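ABC transporter substrate binding protein (Ribose) (Agrobacterium vitis S4, PDB 4WT7) probably serves as the periplasmic sugar-binding component of an ABC transporter, and holds the sugar alcohol D-allitol in a cleft between two lobes. Local coordinates at residues T83-K88 against K107-A112; S130-W135 against A276-Q281; V156-F161 against L191-P196. All coordinates share one frame; numbering follows the deposited sequence.

Overall arrangement
The chain folds into two alpha/beta lobes with D-allitol in the cleft between them. Interaction 1 joins two helix ends in the lobe built on the parallel sheet, at the surface. Interaction 2 begins in the same lobe, where the chain crosses to the other; its centre is about 24 Å from that of interaction 1. The side chain of Leu278 is about 6 Å from the ligand. Interaction 3 belongs to the other lobe and borders the pocket more closely, with the Phe161 side chain about 4 Å from D-allitol. The centres of interactions 2 and 3 are about 22 Å apart. Helix 134-148, which interaction 2 enters, is followed in the chain by strand 153-158 of interaction 3.

Interaction 1 of 3, residues T83-K88 against K107-A112; sequences TLIAQK and KRARDA
The first two torsions of Ile85 aim its longer branch at helix 99-111. CG1 lies beside the backbone N (chi1 -69°), and CD1 continues outward from it in an extended path (chi2 166°). Ile85 CD1 ends against the backbone of helix 99-111, 3.7 Å from Ala109 N. Ile85 CD1 also touches Arg108 CG at 3.8 Å. CG1 rests on the methyl of Ala109, with 3.8 Å between Ile85 CG1 and Ala109 CB. The other branch serves a different partner: Ile85 CG2 meets Ala112 CB at 4.0 Å. One isoleucine thus spans a full helical turn, from Arg108 to Ala112. The side chains of Ala109 and Ala112 present only methyl groups to it. The CA atoms of Ile85 and Ala109 are 5.7 Å apart.

Both helices belong to the alternating strand-helix pattern of a Rossmann-like lobe. Helix 74-87 leads into strand 91-95, which is followed by helix 99-111. The contact joins their C-terminal ends. Beneath it, Leu84 packs on strand 64-69 and Ala109 on Val116 of strand 116-119.

The polar part lies where the helices stop. Lys88 is the first residue past its helix and has positive phi. Its side chain bends at chi2 and chi3. This carries NZ to the carbonyl of Ala112, with Lys88 NZ donating to Ala112 O at 3.0 Å. The donor sits 17° out of the carbonyl plane. The bond places a positive charge at the C-terminal end of helix 99-111, which would probably suit the helix dipole. Ile114 touches both Ile85 and Lys88.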
ATOM      1  N   THR A  83      22.463  -9.478  -4.844  1.00 10.21           N
ATOM      2  CA  THR A  83      23.576  -9.213  -3.976  1.00 10.43           C
ATOM      3  C   THR A  83      23.261  -9.701  -2.551  1.00 10.49           C
ATOM      4  O   THR A  83      24.128 -10.272  -1.915  1.00 10.48           O
ATOM      5  CB  THR A  83      23.928  -7.716  -3.915  1.00 10.59           C
ATOM      6  OG1 THR A  83      24.425  -7.278  -5.196  1.00 10.75           O
ATOM      7  CG2 THR A  83      24.946  -7.463  -2.822  1.00 10.80           C
ATOM      8  N   LEU A  84      22.055  -9.443  -2.044  1.00 10.09           N
ATOM      9  CA  LEU A  84      21.693  -9.965  -0.719  1.00 10.00           C
ATOM     10  C   LEU A  84      21.824 -11.494  -0.692  1.00  9.98           C
ATOM     11  O   LEU A  84      22.288 -12.077   0.293  1.00 10.07           O
ATOM     12  CB  LEU A  84      20.284  -9.571  -0.341  1.00  9.75           C
ATOM     13  CG  LEU A  84      20.062  -8.119   0.075  1.00  9.77           C
ATOM     14  CD1 LEU A  84      18.561  -7.914   0.410  1.00  9.52           C
ATOM     15  CD2 LEU A  84      20.967  -7.727   1.247  1.00  9.96           C
ATOM     16  N   ILE A  85      21.429 -12.137  -1.776  1.00  9.88           N
ATOM     17  CA  ILE A  85      21.538 -13.599  -1.853  1.00  9.87           C
ATOM     18  C   ILE A  85      22.990 -14.053  -1.765  1.00 10.15           C
ATOM     19  O   ILE A  85      23.314 -14.993  -1.004  1.00 10.22           O
ATOM     20  CB  ILE A  85      20.861 -14.181  -3.107  1.00  9.73           C
ATOM     21  CG1 ILE A  85      19.340 -14.010  -2.983  1.00  9.47           C
ATOM     22  CG2 ILE A  85      21.187 -15.683  -3.207  1.00  9.78           C
ATOM     23  CD1 ILE A  85      18.555 -14.232  -4.238  1.00  9.34           C
ATOM     24  N   ALA A  86      23.865 -13.373  -2.507  1.00 12.01           N
ATOM     25  CA  ALA A  86      25.297 -13.680  -2.499  1.00 12.99           C
ATOM     26  C   ALA A  86      25.858 -13.480  -1.095  1.00 11.33           C
ATOM     27  O   ALA A  86      26.918 -14.016  -0.737  1.00 11.99           O
ATOM     28  CB  ALA A  86      26.048 -12.758  -3.494  1.00 11.31           C
ATOM     29  N   GLN A  87      25.175 -12.651  -0.321  1.00 10.81           N
ATOM     30  CA  GLN A  87      25.648 -12.366   1.022  1.00 12.49           C
ATOM     31  C   GLN A  87      25.250 -13.440   2.025  1.00 10.88           C
ATOM     32  O   GLN A  87      25.793 -13.481   3.112  1.00 13.28           O
ATOM     33  CB  GLN A  87      25.178 -10.981   1.502  1.00 13.08           C
ATOM     34  CG  GLN A  87      25.797  -9.775   0.819  1.00 11.04           C
ATOM     35  CD  GLN A  87      27.255  -9.940   0.496  1.00 11.38           C
ATOM     36  OE1 GLN A  87      27.645  -9.991  -0.667  1.00 14.65           O
ATOM     37  NE2 GLN A  87      28.078 -10.018   1.507  1.00 12.67           N
ATOM     38  N   LYS A  88      24.318 -14.319   1.670  1.00 16.21           N
ATOM     39  CA  LYS A  88      23.821 -15.350   2.595  1.00 14.84           C
ATOM     40  C   LYS A  88      23.595 -14.871   4.034  1.00 14.93           C
ATOM     41  O   LYS A  88      24.153 -15.411   4.982  1.00 16.69           O
ATOM     42  CB  LYS A  88      24.732 -16.585   2.585  1.00 14.93           C
ATOM     43  CG  LYS A  88      24.541 -17.441   1.362  1.00 16.63           C
ATOM     44  CD  LYS A  88      23.331 -18.413   1.533  1.00 16.96           C
ATOM     45  CE  LYS A  88      23.495 -19.338   2.768  1.00 18.37           C
ATOM     46  NZ  LYS A  88      22.221 -20.084   3.118  1.00 18.48           N
ATOM     47  N   LYS A 107      12.389 -16.793  -4.871  1.00  9.52           N
ATOM     48  CA  LYS A 107      12.555 -18.254  -5.008  1.00  9.54           C
ATOM     49  C   LYS A 107      14.048 -18.649  -4.911  1.00 10.54           C
ATOM     50  O   LYS A 107      14.420 -19.563  -4.163  1.00  9.87           O
ATOM     51  CB  LYS A 107      11.944 -18.772  -6.328  1.00  9.49           C
ATOM     52  CG  LYS A 107      12.115 -20.303  -6.541  1.00 10.20           C
ATOM     53  CD  LYS A 107      11.524 -20.755  -7.899  1.00 13.97           C
ATOM     54  CE  LYS A 107      11.312 -22.293  -7.936  1.00 14.87           C
ATOM     55  NZ  LYS A 107      12.616 -22.981  -7.662  1.00 16.55           N
ATOM     56  N   ARG A 108      14.888 -17.931  -5.646  1.00 12.73           N
ATOM     57  CA  ARG A 108      16.308 -18.170  -5.653  1.00 14.40           C
ATOM     58  C   ARG A 108      16.864 -18.082  -4.236  1.00 14.53           C
ATOM     59  O   ARG A 108      17.687 -18.873  -3.835  1.00 15.26           O
ATOM     60  CB  ARG A 108      16.975 -17.138  -6.586  1.00 17.87           C
ATOM     61  CG  ARG A 108      18.466 -17.215  -6.665  1.00 17.93           C
ATOM     62  CD  ARG A 108      18.948 -18.524  -7.314  1.00 20.76           C
ATOM     63  NE  ARG A 108      18.661 -18.593  -8.755  1.00 20.64           N
ATOM     64  CZ  ARG A 108      19.438 -18.063  -9.702  1.00 20.03           C
ATOM     65  NH1 ARG A 108      20.564 -17.424  -9.391  1.00 19.67           N
ATOM     66  NH2 ARG A 108      19.100 -18.186 -10.973  1.00 23.94           N
ATOM     67  N   ALA A 109      16.384 -17.123  -3.461  1.00  8.99           N
ATOM     68  CA  ALA A 109      16.880 -16.940  -2.094  1.00  9.07           C
ATOM     69  C   ALA A 109      16.549 -18.199  -1.242  1.00  9.04           C
ATOM     70  O   ALA A 109      17.414 -18.800  -0.594  1.00  9.20           O
ATOM     71  CB  ALA A 109      16.252 -15.701  -1.495  1.00  8.98           C
ATOM     72  N   ARG A 110      15.293 -18.607  -1.269  1.00  8.87           N
ATOM     73  CA  ARG A 110      14.872 -19.831  -0.580  1.00  8.86           C
ATOM     74  C   ARG A 110      15.714 -21.060  -1.019  1.00 12.17           C
ATOM     75  O   ARG A 110      16.130 -21.883  -0.194  1.00  9.12           O
ATOM     76  CB  ARG A 110      13.392 -20.102  -0.872  1.00  8.68           C
ATOM     77  CG  ARG A 110      12.467 -19.035  -0.380  1.00  9.29           C
ATOM     78  CD  ARG A 110      12.503 -18.933   1.135  1.00  8.60           C
ATOM     79  NE  ARG A 110      12.315 -20.220   1.766  1.00  8.64           N
ATOM     80  CZ  ARG A 110      11.139 -20.813   1.960  1.00  8.55           C
ATOM     81  NH1 ARG A 110      11.086 -21.998   2.548  1.00  8.63           N
ATOM     82  NH2 ARG A 110      10.010 -20.236   1.577  1.00  8.76           N
ATOM     83  N   ASP A 111      15.923 -21.172  -2.331  1.00 10.72           N
ATOM     84  CA  ASP A 111      16.643 -22.292  -2.917  1.00  9.54           C
ATOM     85  C   ASP A 111      18.088 -22.239  -2.416  1.00 12.11           C
ATOM     86  O   ASP A 111      18.738 -23.257  -2.263  1.00 10.60           O
ATOM     87  CB  ASP A 111      16.608 -22.224  -4.454  1.00 10.55           C
ATOM     88  CG  ASP A 111      15.243 -22.618  -5.052  1.00 12.55           C
ATOM     89  OD1 ASP A 111      14.378 -23.164  -4.328  1.00 11.39           O
ATOM     90  OD2 ASP A 111      15.032 -22.379  -6.274  1.00 11.13           O
ATOM     91  N   ALA A 112      18.568 -21.029  -2.132  1.00  9.40           N
ATOM     92  CA  ALA A 112      19.907 -20.838  -1.603  1.00  9.63           C
ATOM     93  C   ALA A 112      20.012 -21.050  -0.094  1.00  9.71           C
ATOM     94  O   ALA A 112      21.076 -20.877   0.494  1.00  9.92           O
ATOM     95  CB  ALA A 112      20.405 -19.448  -1.963  1.00  9.67           C
TER

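Interaction 2 of 3, residues S130-W135 against A276-Q281; sequences STSDNW and AELGRQ
Leu278 presses one methyl into the backbone of Ser130 and Thr131. Leu278 CD2 lies 3.2 Å from Thr131 N and also touches Ser130 C, so it packs on the peptide unit between these residues. This is the tight part of the contact, and it is buried. Leu278 CG lies beside the backbone N (chi1 -80°), which points the branched end from helix 275-290 at the strand. Phe46 of the ligand pocket and Val301 also touch Leu278. The Ser130 methylene adds a looser approach, 3.9 Å from Ser130 CB to Leu278 CD2.

One helical turn further on, Gln281 reaches the same serine. Its chain is extended beyond CG and brings the amide to the hydroxyl. Gln281 NE2 donates to Ser130 OG at 3.0 Å, with an angle of 153° at the hydrogen. The serine oxygen is only 6° out of the amide plane. NE2 has a second, weak bond to Ser299 O of the neighbouring strand.

The more exposed flank of helix 275-290 takes no part in the contact. There Arg280 NH2 pairs with Glu277 OE2 at 2.8 Å, in a salt bridge within the helix. Arg280 also rests on Ala53 and Glu57 of helix 45-60.

The contact packs a helix onto the parallel sheet of a type I periplasmic binding fold, where the chain leaves for the other lobe. Thr131 OG1 is bonded to Asp120 and Ser132 OG to Gln273, both of the D-allitol pocket. The chemistry across the contact is mixed: an apolar methyl covers a peptide, and beside it a nearly in-plane amide N-H satisfies the buried Ser130 hydroxyl oxygen.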
ATOM      1  N   SER A 130       3.588 -10.030   6.061  1.00  8.01           N
ATOM      2  CA  SER A 130       2.981  -9.011   6.915  1.00  8.03           C
ATOM      3  C   SER A 130       2.253  -7.994   6.040  1.00  8.00           C
ATOM      4  O   SER A 130       2.843  -7.387   5.159  1.00  8.02           O
ATOM      5  CB  SER A 130       4.033  -8.296   7.778  1.00  8.11           C
ATOM      6  OG  SER A 130       4.671  -9.178   8.673  1.00  8.16           O
ATOM      7  N   THR A 131       0.963  -7.817   6.294  1.00  8.09           N
ATOM      8  CA  THR A 131       0.125  -7.086   5.385  1.00  8.24           C
ATOM      9  C   THR A 131      -1.147  -6.755   6.138  1.00  8.10           C
ATOM     10  O   THR A 131      -1.486  -7.460   7.089  1.00  8.32           O
ATOM     11  CB  THR A 131      -0.171  -7.946   4.116  1.00  8.04           C
ATOM     12  OG1 THR A 131      -0.812  -7.160   3.117  1.00  8.48           O
ATOM     13  CG2 THR A 131      -1.088  -9.144   4.435  1.00  8.10           C
ATOM     14  N   SER A 132      -1.823  -5.668   5.773  1.00  8.02           N
ATOM     15  CA  SER A 132      -3.177  -5.460   6.264  1.00  8.05           C
ATOM     16  C   SER A 132      -4.041  -6.578   5.690  1.00  8.03           C
ATOM     17  O   SER A 132      -3.632  -7.227   4.741  1.00  7.99           O
ATOM     18  CB  SER A 132      -3.727  -4.095   5.788  1.00  8.12           C
ATOM     19  OG  SER A 132      -2.986  -3.013   6.340  1.00  8.16           O
ATOM     20  N   ASP A 133      -5.229  -6.791   6.247  1.00  8.43           N
ATOM     21  CA  ASP A 133      -6.221  -7.653   5.641  1.00  8.73           C
ATOM     22  C   ASP A 133      -6.876  -6.824   4.542  1.00  9.24           C
ATOM     23  O   ASP A 133      -7.844  -6.095   4.791  1.00  9.30           O
ATOM     24  CB  ASP A 133      -7.257  -8.075   6.667  1.00  8.50           C
ATOM     25  CG  ASP A 133      -8.469  -8.745   6.063  1.00 10.13           C
ATOM     26  OD1 ASP A 133      -8.665  -8.730   4.828  1.00  9.43           O
ATOM     27  OD2 ASP A 133      -9.250  -9.331   6.858  1.00 12.14           O
ATOM     28  N   ASN A 134      -6.328  -6.940   3.343  1.00  8.09           N
ATOM     29  CA  ASN A 134      -6.755  -6.117   2.225  1.00  8.16           C
ATOM     30  C   ASN A 134      -8.116  -6.458   1.640  1.00  8.24           C
ATOM     31  O   ASN A 134      -8.720  -5.650   0.967  1.00  8.33           O
ATOM     32  CB  ASN A 134      -5.664  -6.104   1.167  1.00  8.13           C
ATOM     33  CG  ASN A 134      -4.505  -5.281   1.622  1.00  8.11           C
ATOM     34  OD1 ASN A 134      -4.644  -4.078   1.801  1.00  8.18           O
ATOM     35  ND2 ASN A 134      -3.393  -5.923   1.916  1.00  8.04           N
ATOM     36  N   TRP A 135      -8.638  -7.625   1.965  1.00  8.22           N
ATOM     37  CA  TRP A 135     -10.012  -7.906   1.609  1.00  8.32           C
ATOM     38  C   TRP A 135     -10.948  -6.994   2.405  1.00  8.42           C
ATOM     39  O   TRP A 135     -11.872  -6.381   1.840  1.00  8.54           O
ATOM     40  CB  TRP A 135     -10.289  -9.372   1.847  1.00  8.29           C
ATOM     41  CG  TRP A 135      -9.486 -10.243   0.914  1.00  8.22           C
ATOM     42  CD1 TRP A 135      -9.835 -10.584  -0.355  1.00  8.26           C
ATOM     43  CD2 TRP A 135      -8.212 -10.865   1.158  1.00  8.11           C
ATOM     44  NE1 TRP A 135      -8.894 -11.378  -0.902  1.00  8.18           N
ATOM     45  CE2 TRP A 135      -7.877 -11.582   0.005  1.00  8.08           C
ATOM     46  CE3 TRP A 135      -7.341 -10.919   2.262  1.00  8.05           C
ATOM     47  CZ2 TRP A 135      -6.678 -12.312  -0.127  1.00  8.00           C
ATOM     48  CZ3 TRP A 135      -6.151 -11.654   2.142  1.00  7.97           C
ATOM     49  CH2 TRP A 135      -5.835 -12.338   0.955  1.00  7.95           C
ATOM     50  N   ALA A 276       4.653   1.450  10.136  1.00  9.85           N
ATOM     51  CA  ALA A 276       5.704   1.198  11.113  1.00 11.02           C
ATOM     52  C   ALA A 276       5.415  -0.133  11.856  1.00  9.94           C
ATOM     53  O   ALA A 276       6.318  -0.960  12.035  1.00  9.72           O
ATOM     54  CB  ALA A 276       5.871   2.367  12.048  1.00 10.48           C
ATOM     55  N   GLU A 277       4.157  -0.362  12.229  1.00 14.92           N
ATOM     56  CA  GLU A 277       3.801  -1.637  12.860  1.00 11.94           C
ATOM     57  C   GLU A 277       4.072  -2.828  11.945  1.00 11.77           C
ATOM     58  O   GLU A 277       4.590  -3.838  12.382  1.00 12.76           O
ATOM     59  CB  GLU A 277       2.346  -1.681  13.323  1.00 11.02           C
ATOM     60  CG  GLU A 277       2.057  -0.832  14.537  1.00 15.79           C
ATOM     61  CD  GLU A 277       2.839  -1.275  15.768  1.00 15.12           C
ATOM     62  OE1 GLU A 277       3.130  -2.490  15.882  1.00 13.69           O
ATOM     63  OE2 GLU A 277       3.186  -0.387  16.593  1.00 16.26           O
ATOM     64  N   LEU A 278       3.711  -2.720  10.672  1.00  8.86           N
ATOM     65  CA  LEU A 278       3.980  -3.804   9.738  1.00  8.67           C
ATOM     66  C   LEU A 278       5.463  -4.142   9.677  1.00  8.82           C
ATOM     67  O   LEU A 278       5.836  -5.308   9.686  1.00  8.74           O
ATOM     68  CB  LEU A 278       3.476  -3.452   8.337  1.00  8.60           C
ATOM     69  CG  LEU A 278       1.979  -3.688   8.216  1.00  8.43           C
ATOM     70  CD1 LEU A 278       1.389  -2.783   7.128  1.00  8.57           C
ATOM     71  CD2 LEU A 278       1.695  -5.162   7.956  1.00  8.26           C
ATOM     72  N   GLY A 279       6.307  -3.127   9.578  1.00 10.26           N
ATOM     73  CA  GLY A 279       7.745  -3.350   9.552  1.00 11.44           C
ATOM     74  C   GLY A 279       8.270  -4.023  10.814  1.00 11.50           C
ATOM     75  O   GLY A 279       9.070  -4.964  10.748  1.00 12.45           O
ATOM     76  N   ARG A 280       7.830  -3.558  11.975  1.00 13.14           N
ATOM     77  CA  ARG A 280       8.227  -4.212  13.229  1.00 12.30           C
ATOM     78  C   ARG A 280       7.735  -5.634  13.313  1.00 12.56           C
ATOM     79  O   ARG A 280       8.460  -6.526  13.730  1.00 13.94           O
ATOM     80  CB  ARG A 280       7.750  -3.412  14.454  1.00 14.33           C
ATOM     81  CG  ARG A 280       8.674  -2.272  14.782  1.00 19.30           C
ATOM     82  CD  ARG A 280       8.320  -1.621  16.127  1.00 18.61           C
ATOM     83  NE  ARG A 280       7.009  -0.983  16.092  1.00 17.84           N
ATOM     84  CZ  ARG A 280       6.750   0.211  15.547  1.00 20.54           C
ATOM     85  NH1 ARG A 280       7.710   0.920  14.962  1.00 19.69           N
ATOM     86  NH2 ARG A 280       5.508   0.695  15.583  1.00 19.46           N
ATOM     87  N   GLN A 281       6.510  -5.867  12.882  1.00 15.02           N
ATOM     88  CA  GLN A 281       6.008  -7.221  12.874  1.00 14.28           C
ATOM     89  C   GLN A 281       6.875  -8.143  12.039  1.00 13.18           C
ATOM     90  O   GLN A 281       7.220  -9.263  12.468  1.00 14.41           O
ATOM     91  CB  GLN A 281       4.598  -7.268  12.334  1.00 15.04           C
ATOM     92  CG  GLN A 281       3.904  -8.520  12.795  1.00 17.31           C
ATOM     93  CD  GLN A 281       2.581  -8.706  12.124  1.00 19.48           C
ATOM     94  OE1 GLN A 281       1.543  -8.748  12.791  1.00 19.03           O
ATOM     95  NE2 GLN A 281       2.597  -8.840  10.791  1.00 19.39           N
TER

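Interaction 3 of 3, residues V156-F161 against L191-P196; sequences VVFNGF and LRDVIP
Asp193 OD2 is gripped by two donors. One is water 1, at 2.6 Å from Asp193 OD2, which also donates to Phe158 O. The other is Trp226 NE1. Trp226 lines the D-allitol pocket, so this carboxylate links the pocket wall to the loop after strand 153-158. The two segments lie at the cleft end of the mixed sheet in one lobe of a periplasmic binding fold. The other oxygen, Asp193 OD1, takes a bond from Gly160 N at 2.8 Å. Gly160 N meets it on the syn side, 27° out of the carboxylate plane. The Asp193 CG torsion is an unusual one (chi1 34°), placing CG between the backbone N and the carbonyl carbon.

A single beta bridge pairs Phe158 with Leu191. Leu191 N donates to Val157 O at 2.8 Å, and Asn159 N donates to Leu191 O at 2.9 Å. Leu191 CD1 lies over one face of the Phe158 ring, 4.1 Å from its centroid, in a CH-pi contact. Leu191 CD1 also touches Val156 CG1 at 3.5 Å.

Phe161 turns its edge to the carboxylate. The ring and carboxylate planes are 74° apart. Its ring also meets that of Trp226. At the far end of the ring, Phe161 CZ touches Ile195 CD1 at 3.5 Å. Water 2 donates to both Gly160 O and Asp193 O, the latter at 2.7 Å.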
ATOM      1  N   VAL A 156     -14.027   7.122 -11.513  1.00 14.38           N
ATOM      2  CA  VAL A 156     -12.745   7.088 -12.159  1.00 16.34           C
ATOM      3  C   VAL A 156     -11.843   6.264 -11.248  1.00 16.36           C
ATOM      4  O   VAL A 156     -11.813   6.448 -10.010  1.00 13.06           O
ATOM      5  CB  VAL A 156     -12.152   8.502 -12.339  1.00 16.55           C
ATOM      6  CG1 VAL A 156     -10.759   8.428 -12.925  1.00 17.33           C
ATOM      7  CG2 VAL A 156     -13.054   9.393 -13.210  1.00 19.61           C
ATOM      8  N   VAL A 157     -11.114   5.344 -11.846  1.00 12.95           N
ATOM      9  CA  VAL A 157     -10.362   4.379 -11.064  1.00 12.23           C
ATOM     10  C   VAL A 157      -8.910   4.472 -11.488  1.00 12.02           C
ATOM     11  O   VAL A 157      -8.636   4.451 -12.696  1.00 12.30           O
ATOM     12  CB  VAL A 157     -10.860   2.932 -11.343  1.00 12.00           C
ATOM     13  CG1 VAL A 157      -9.774   1.963 -11.055  1.00 11.39           C
ATOM     14  CG2 VAL A 157     -12.126   2.598 -10.551  1.00 12.03           C
ATOM     15  N   PHE A 158      -7.998   4.602 -10.523  1.00 11.60           N
ATOM     16  CA  PHE A 158      -6.550   4.480 -10.759  1.00 11.33           C
ATOM     17  C   PHE A 158      -6.171   3.046 -10.394  1.00 10.78           C
ATOM     18  O   PHE A 158      -6.337   2.634  -9.233  1.00 10.39           O
ATOM     19  CB  PHE A 158      -5.736   5.420  -9.847  1.00 11.23           C
ATOM     20  CG  PHE A 158      -5.653   6.876 -10.328  1.00 13.84           C
ATOM     21  CD1 PHE A 158      -4.695   7.273 -11.265  1.00 12.01           C
ATOM     22  CD2 PHE A 158      -6.486   7.847  -9.789  1.00 12.36           C
ATOM     23  CE1 PHE A 158      -4.604   8.614 -11.683  1.00 12.57           C
ATOM     24  CE2 PHE A 158      -6.400   9.178 -10.203  1.00 13.38           C
ATOM     25  CZ  PHE A 158      -5.447   9.561 -11.133  1.00 13.00           C
ATOM     26  N   ASN A 159      -5.658   2.292 -11.366  1.00 12.83           N
ATOM     27  CA  ASN A 159      -5.361   0.881 -11.150  1.00 11.63           C
ATOM     28  C   ASN A 159      -4.052   0.552 -11.844  1.00 12.60           C
ATOM     29  O   ASN A 159      -4.016  -0.258 -12.768  1.00 13.21           O
ATOM     30  CB  ASN A 159      -6.532   0.028 -11.660  1.00 10.83           C
ATOM     31  CG  ASN A 159      -6.337  -1.476 -11.433  1.00 10.75           C
ATOM     32  OD1 ASN A 159      -5.655  -1.918 -10.497  1.00 12.03           O
ATOM     33  ND2 ASN A 159      -6.935  -2.271 -12.308  1.00 11.24           N
ATOM     34  N   GLY A 160      -2.974   1.223 -11.416  1.00 10.37           N
ATOM     35  CA  GLY A 160      -1.679   1.102 -12.070  1.00 10.15           C
ATOM     36  C   GLY A 160      -0.704   0.185 -11.345  1.00  9.67           C
ATOM     37  O   GLY A 160       0.443   0.026 -11.749  1.00  9.69           O
ATOM     38  N   PHE A 161      -1.141  -0.402 -10.243  1.00  9.98           N
ATOM     39  CA  PHE A 161      -0.267  -1.294  -9.485  1.00 10.51           C
ATOM     40  C   PHE A 161      -0.936  -2.636  -9.190  1.00 10.85           C
ATOM     41  O   PHE A 161      -0.776  -3.209  -8.092  1.00  9.39           O
ATOM     42  CB  PHE A 161       0.218  -0.605  -8.209  1.00 10.33           C
ATOM     43  CG  PHE A 161       1.122   0.588  -8.483  1.00 12.06           C
ATOM     44  CD1 PHE A 161       0.583   1.847  -8.695  1.00 11.52           C
ATOM     45  CD2 PHE A 161       2.498   0.427  -8.575  1.00 12.28           C
ATOM     46  CE1 PHE A 161       1.395   2.918  -8.962  1.00 12.70           C
ATOM     47  CE2 PHE A 161       3.325   1.494  -8.844  1.00 13.27           C
ATOM     48  CZ  PHE A 161       2.765   2.753  -9.052  1.00 12.13           C
ATOM     49  N   LEU A 191      -7.438   4.571 -15.243  1.00 16.44           N
ATOM     50  CA  LEU A 191      -6.200   5.321 -15.301  1.00 16.63           C
ATOM     51  C   LEU A 191      -5.073   4.519 -14.684  1.00 16.98           C
ATOM     52  O   LEU A 191      -5.298   3.649 -13.849  1.00 15.54           O
ATOM     53  CB  LEU A 191      -6.346   6.646 -14.559  1.00 16.25           C
ATOM     54  CG  LEU A 191      -7.491   7.524 -15.046  1.00 18.74           C
ATOM     55  CD1 LEU A 191      -7.549   8.838 -14.281  1.00 18.37           C
ATOM     56  CD2 LEU A 191      -7.379   7.777 -16.569  1.00 20.16           C
ATOM     57  N   ARG A 192      -3.848   4.827 -15.076  1.00 16.79           N
ATOM     58  CA  ARG A 192      -2.709   4.178 -14.482  1.00 16.46           C
ATOM     59  C   ARG A 192      -1.900   5.192 -13.692  1.00 17.90           C
ATOM     60  O   ARG A 192      -1.278   6.089 -14.267  1.00 17.21           O
ATOM     61  CB  ARG A 192      -1.904   3.446 -15.563  1.00 21.48           C
ATOM     62  CG  ARG A 192      -2.602   2.122 -16.026  1.00 23.79           C
ATOM     63  CD  ARG A 192      -1.876   1.524 -17.224  1.00 29.16           C
ATOM     64  NE  ARG A 192      -1.852   2.499 -18.308  1.00 34.15           N
ATOM     65  CZ  ARG A 192      -0.996   2.497 -19.323  1.00 35.83           C
ATOM     66  NH1 ARG A 192      -0.070   1.542 -19.426  1.00 36.32           N
ATOM     67  NH2 ARG A 192      -1.080   3.460 -20.238  1.00 36.56           N
ATOM     68  N   ASP A 193      -1.971   5.073 -12.359  1.00 15.09           N
ATOM     69  CA  ASP A 193      -1.186   5.923 -11.485  1.00 14.75           C
ATOM     70  C   ASP A 193       0.241   5.505 -11.626  1.00 15.21           C
ATOM     71  O   ASP A 193       0.530   4.389 -12.108  1.00 15.65           O
ATOM     72  CB  ASP A 193      -1.625   5.879  -9.984  1.00 13.81           C
ATOM     73  CG  ASP A 193      -2.140   4.504  -9.527  1.00 13.45           C
ATOM     74  OD1 ASP A 193      -2.766   3.786 -10.336  1.00 13.75           O
ATOM     75  OD2 ASP A 193      -1.950   4.156  -8.326  1.00 12.97           O
ATOM     76  N   VAL A 194       1.145   6.388 -11.223  1.00 15.26           N
ATOM     77  CA  VAL A 194       2.572   6.096 -11.377  1.00 15.85           C
ATOM     78  C   VAL A 194       3.383   6.387 -10.132  1.00 15.44           C
ATOM     79  O   VAL A 194       2.957   7.124  -9.250  1.00 14.85           O
ATOM     80  CB  VAL A 194       3.207   6.941 -12.512  1.00 16.84           C
ATOM     81  CG1 VAL A 194       2.805   6.407 -13.879  1.00 17.66           C
ATOM     82  CG2 VAL A 194       2.840   8.409 -12.345  1.00 16.73           C
ATOM     83  N   ILE A 195       4.582   5.821 -10.097  1.00 15.95           N
ATOM     84  CA  ILE A 195       5.600   6.224  -9.127  1.00 15.90           C
ATOM     85  C   ILE A 195       6.919   6.244  -9.870  1.00 17.95           C
ATOM     86  O   ILE A 195       7.188   5.350 -10.634  1.00 17.61           O
ATOM     87  CB  ILE A 195       5.743   5.202  -7.990  1.00 15.54           C
ATOM     88  CG1 ILE A 195       4.487   5.183  -7.129  1.00 16.71           C
ATOM     89  CG2 ILE A 195       6.941   5.522  -7.087  1.00 15.77           C
ATOM     90  CD1 ILE A 195       4.449   3.973  -6.248  1.00 16.09           C
ATOM     91  N   PRO A 196       7.735   7.280  -9.662  1.00 23.22           N
ATOM     92  CA  PRO A 196       7.468   8.459  -8.818  1.00 21.21           C
ATOM     93  C   PRO A 196       6.690   9.557  -9.582  1.00 19.81           C
ATOM     94  O   PRO A 196       6.002   9.210 -10.534  1.00 18.98           O
ATOM     95  CB  PRO A 196       8.870   8.898  -8.393  1.00 24.20           C
ATOM     96  CG  PRO A 196       9.746   8.511  -9.574  1.00 25.60           C
ATOM     97  CD  PRO A 196       9.112   7.260 -10.187  1.00 20.79           C
TER
HETATM   98  O   HOH W   1      -4.065   2.785  -7.631  1.00  7.17           O
HETATM   99  O   HOH W   2       2.172   2.238 -12.503  1.00 20.86           O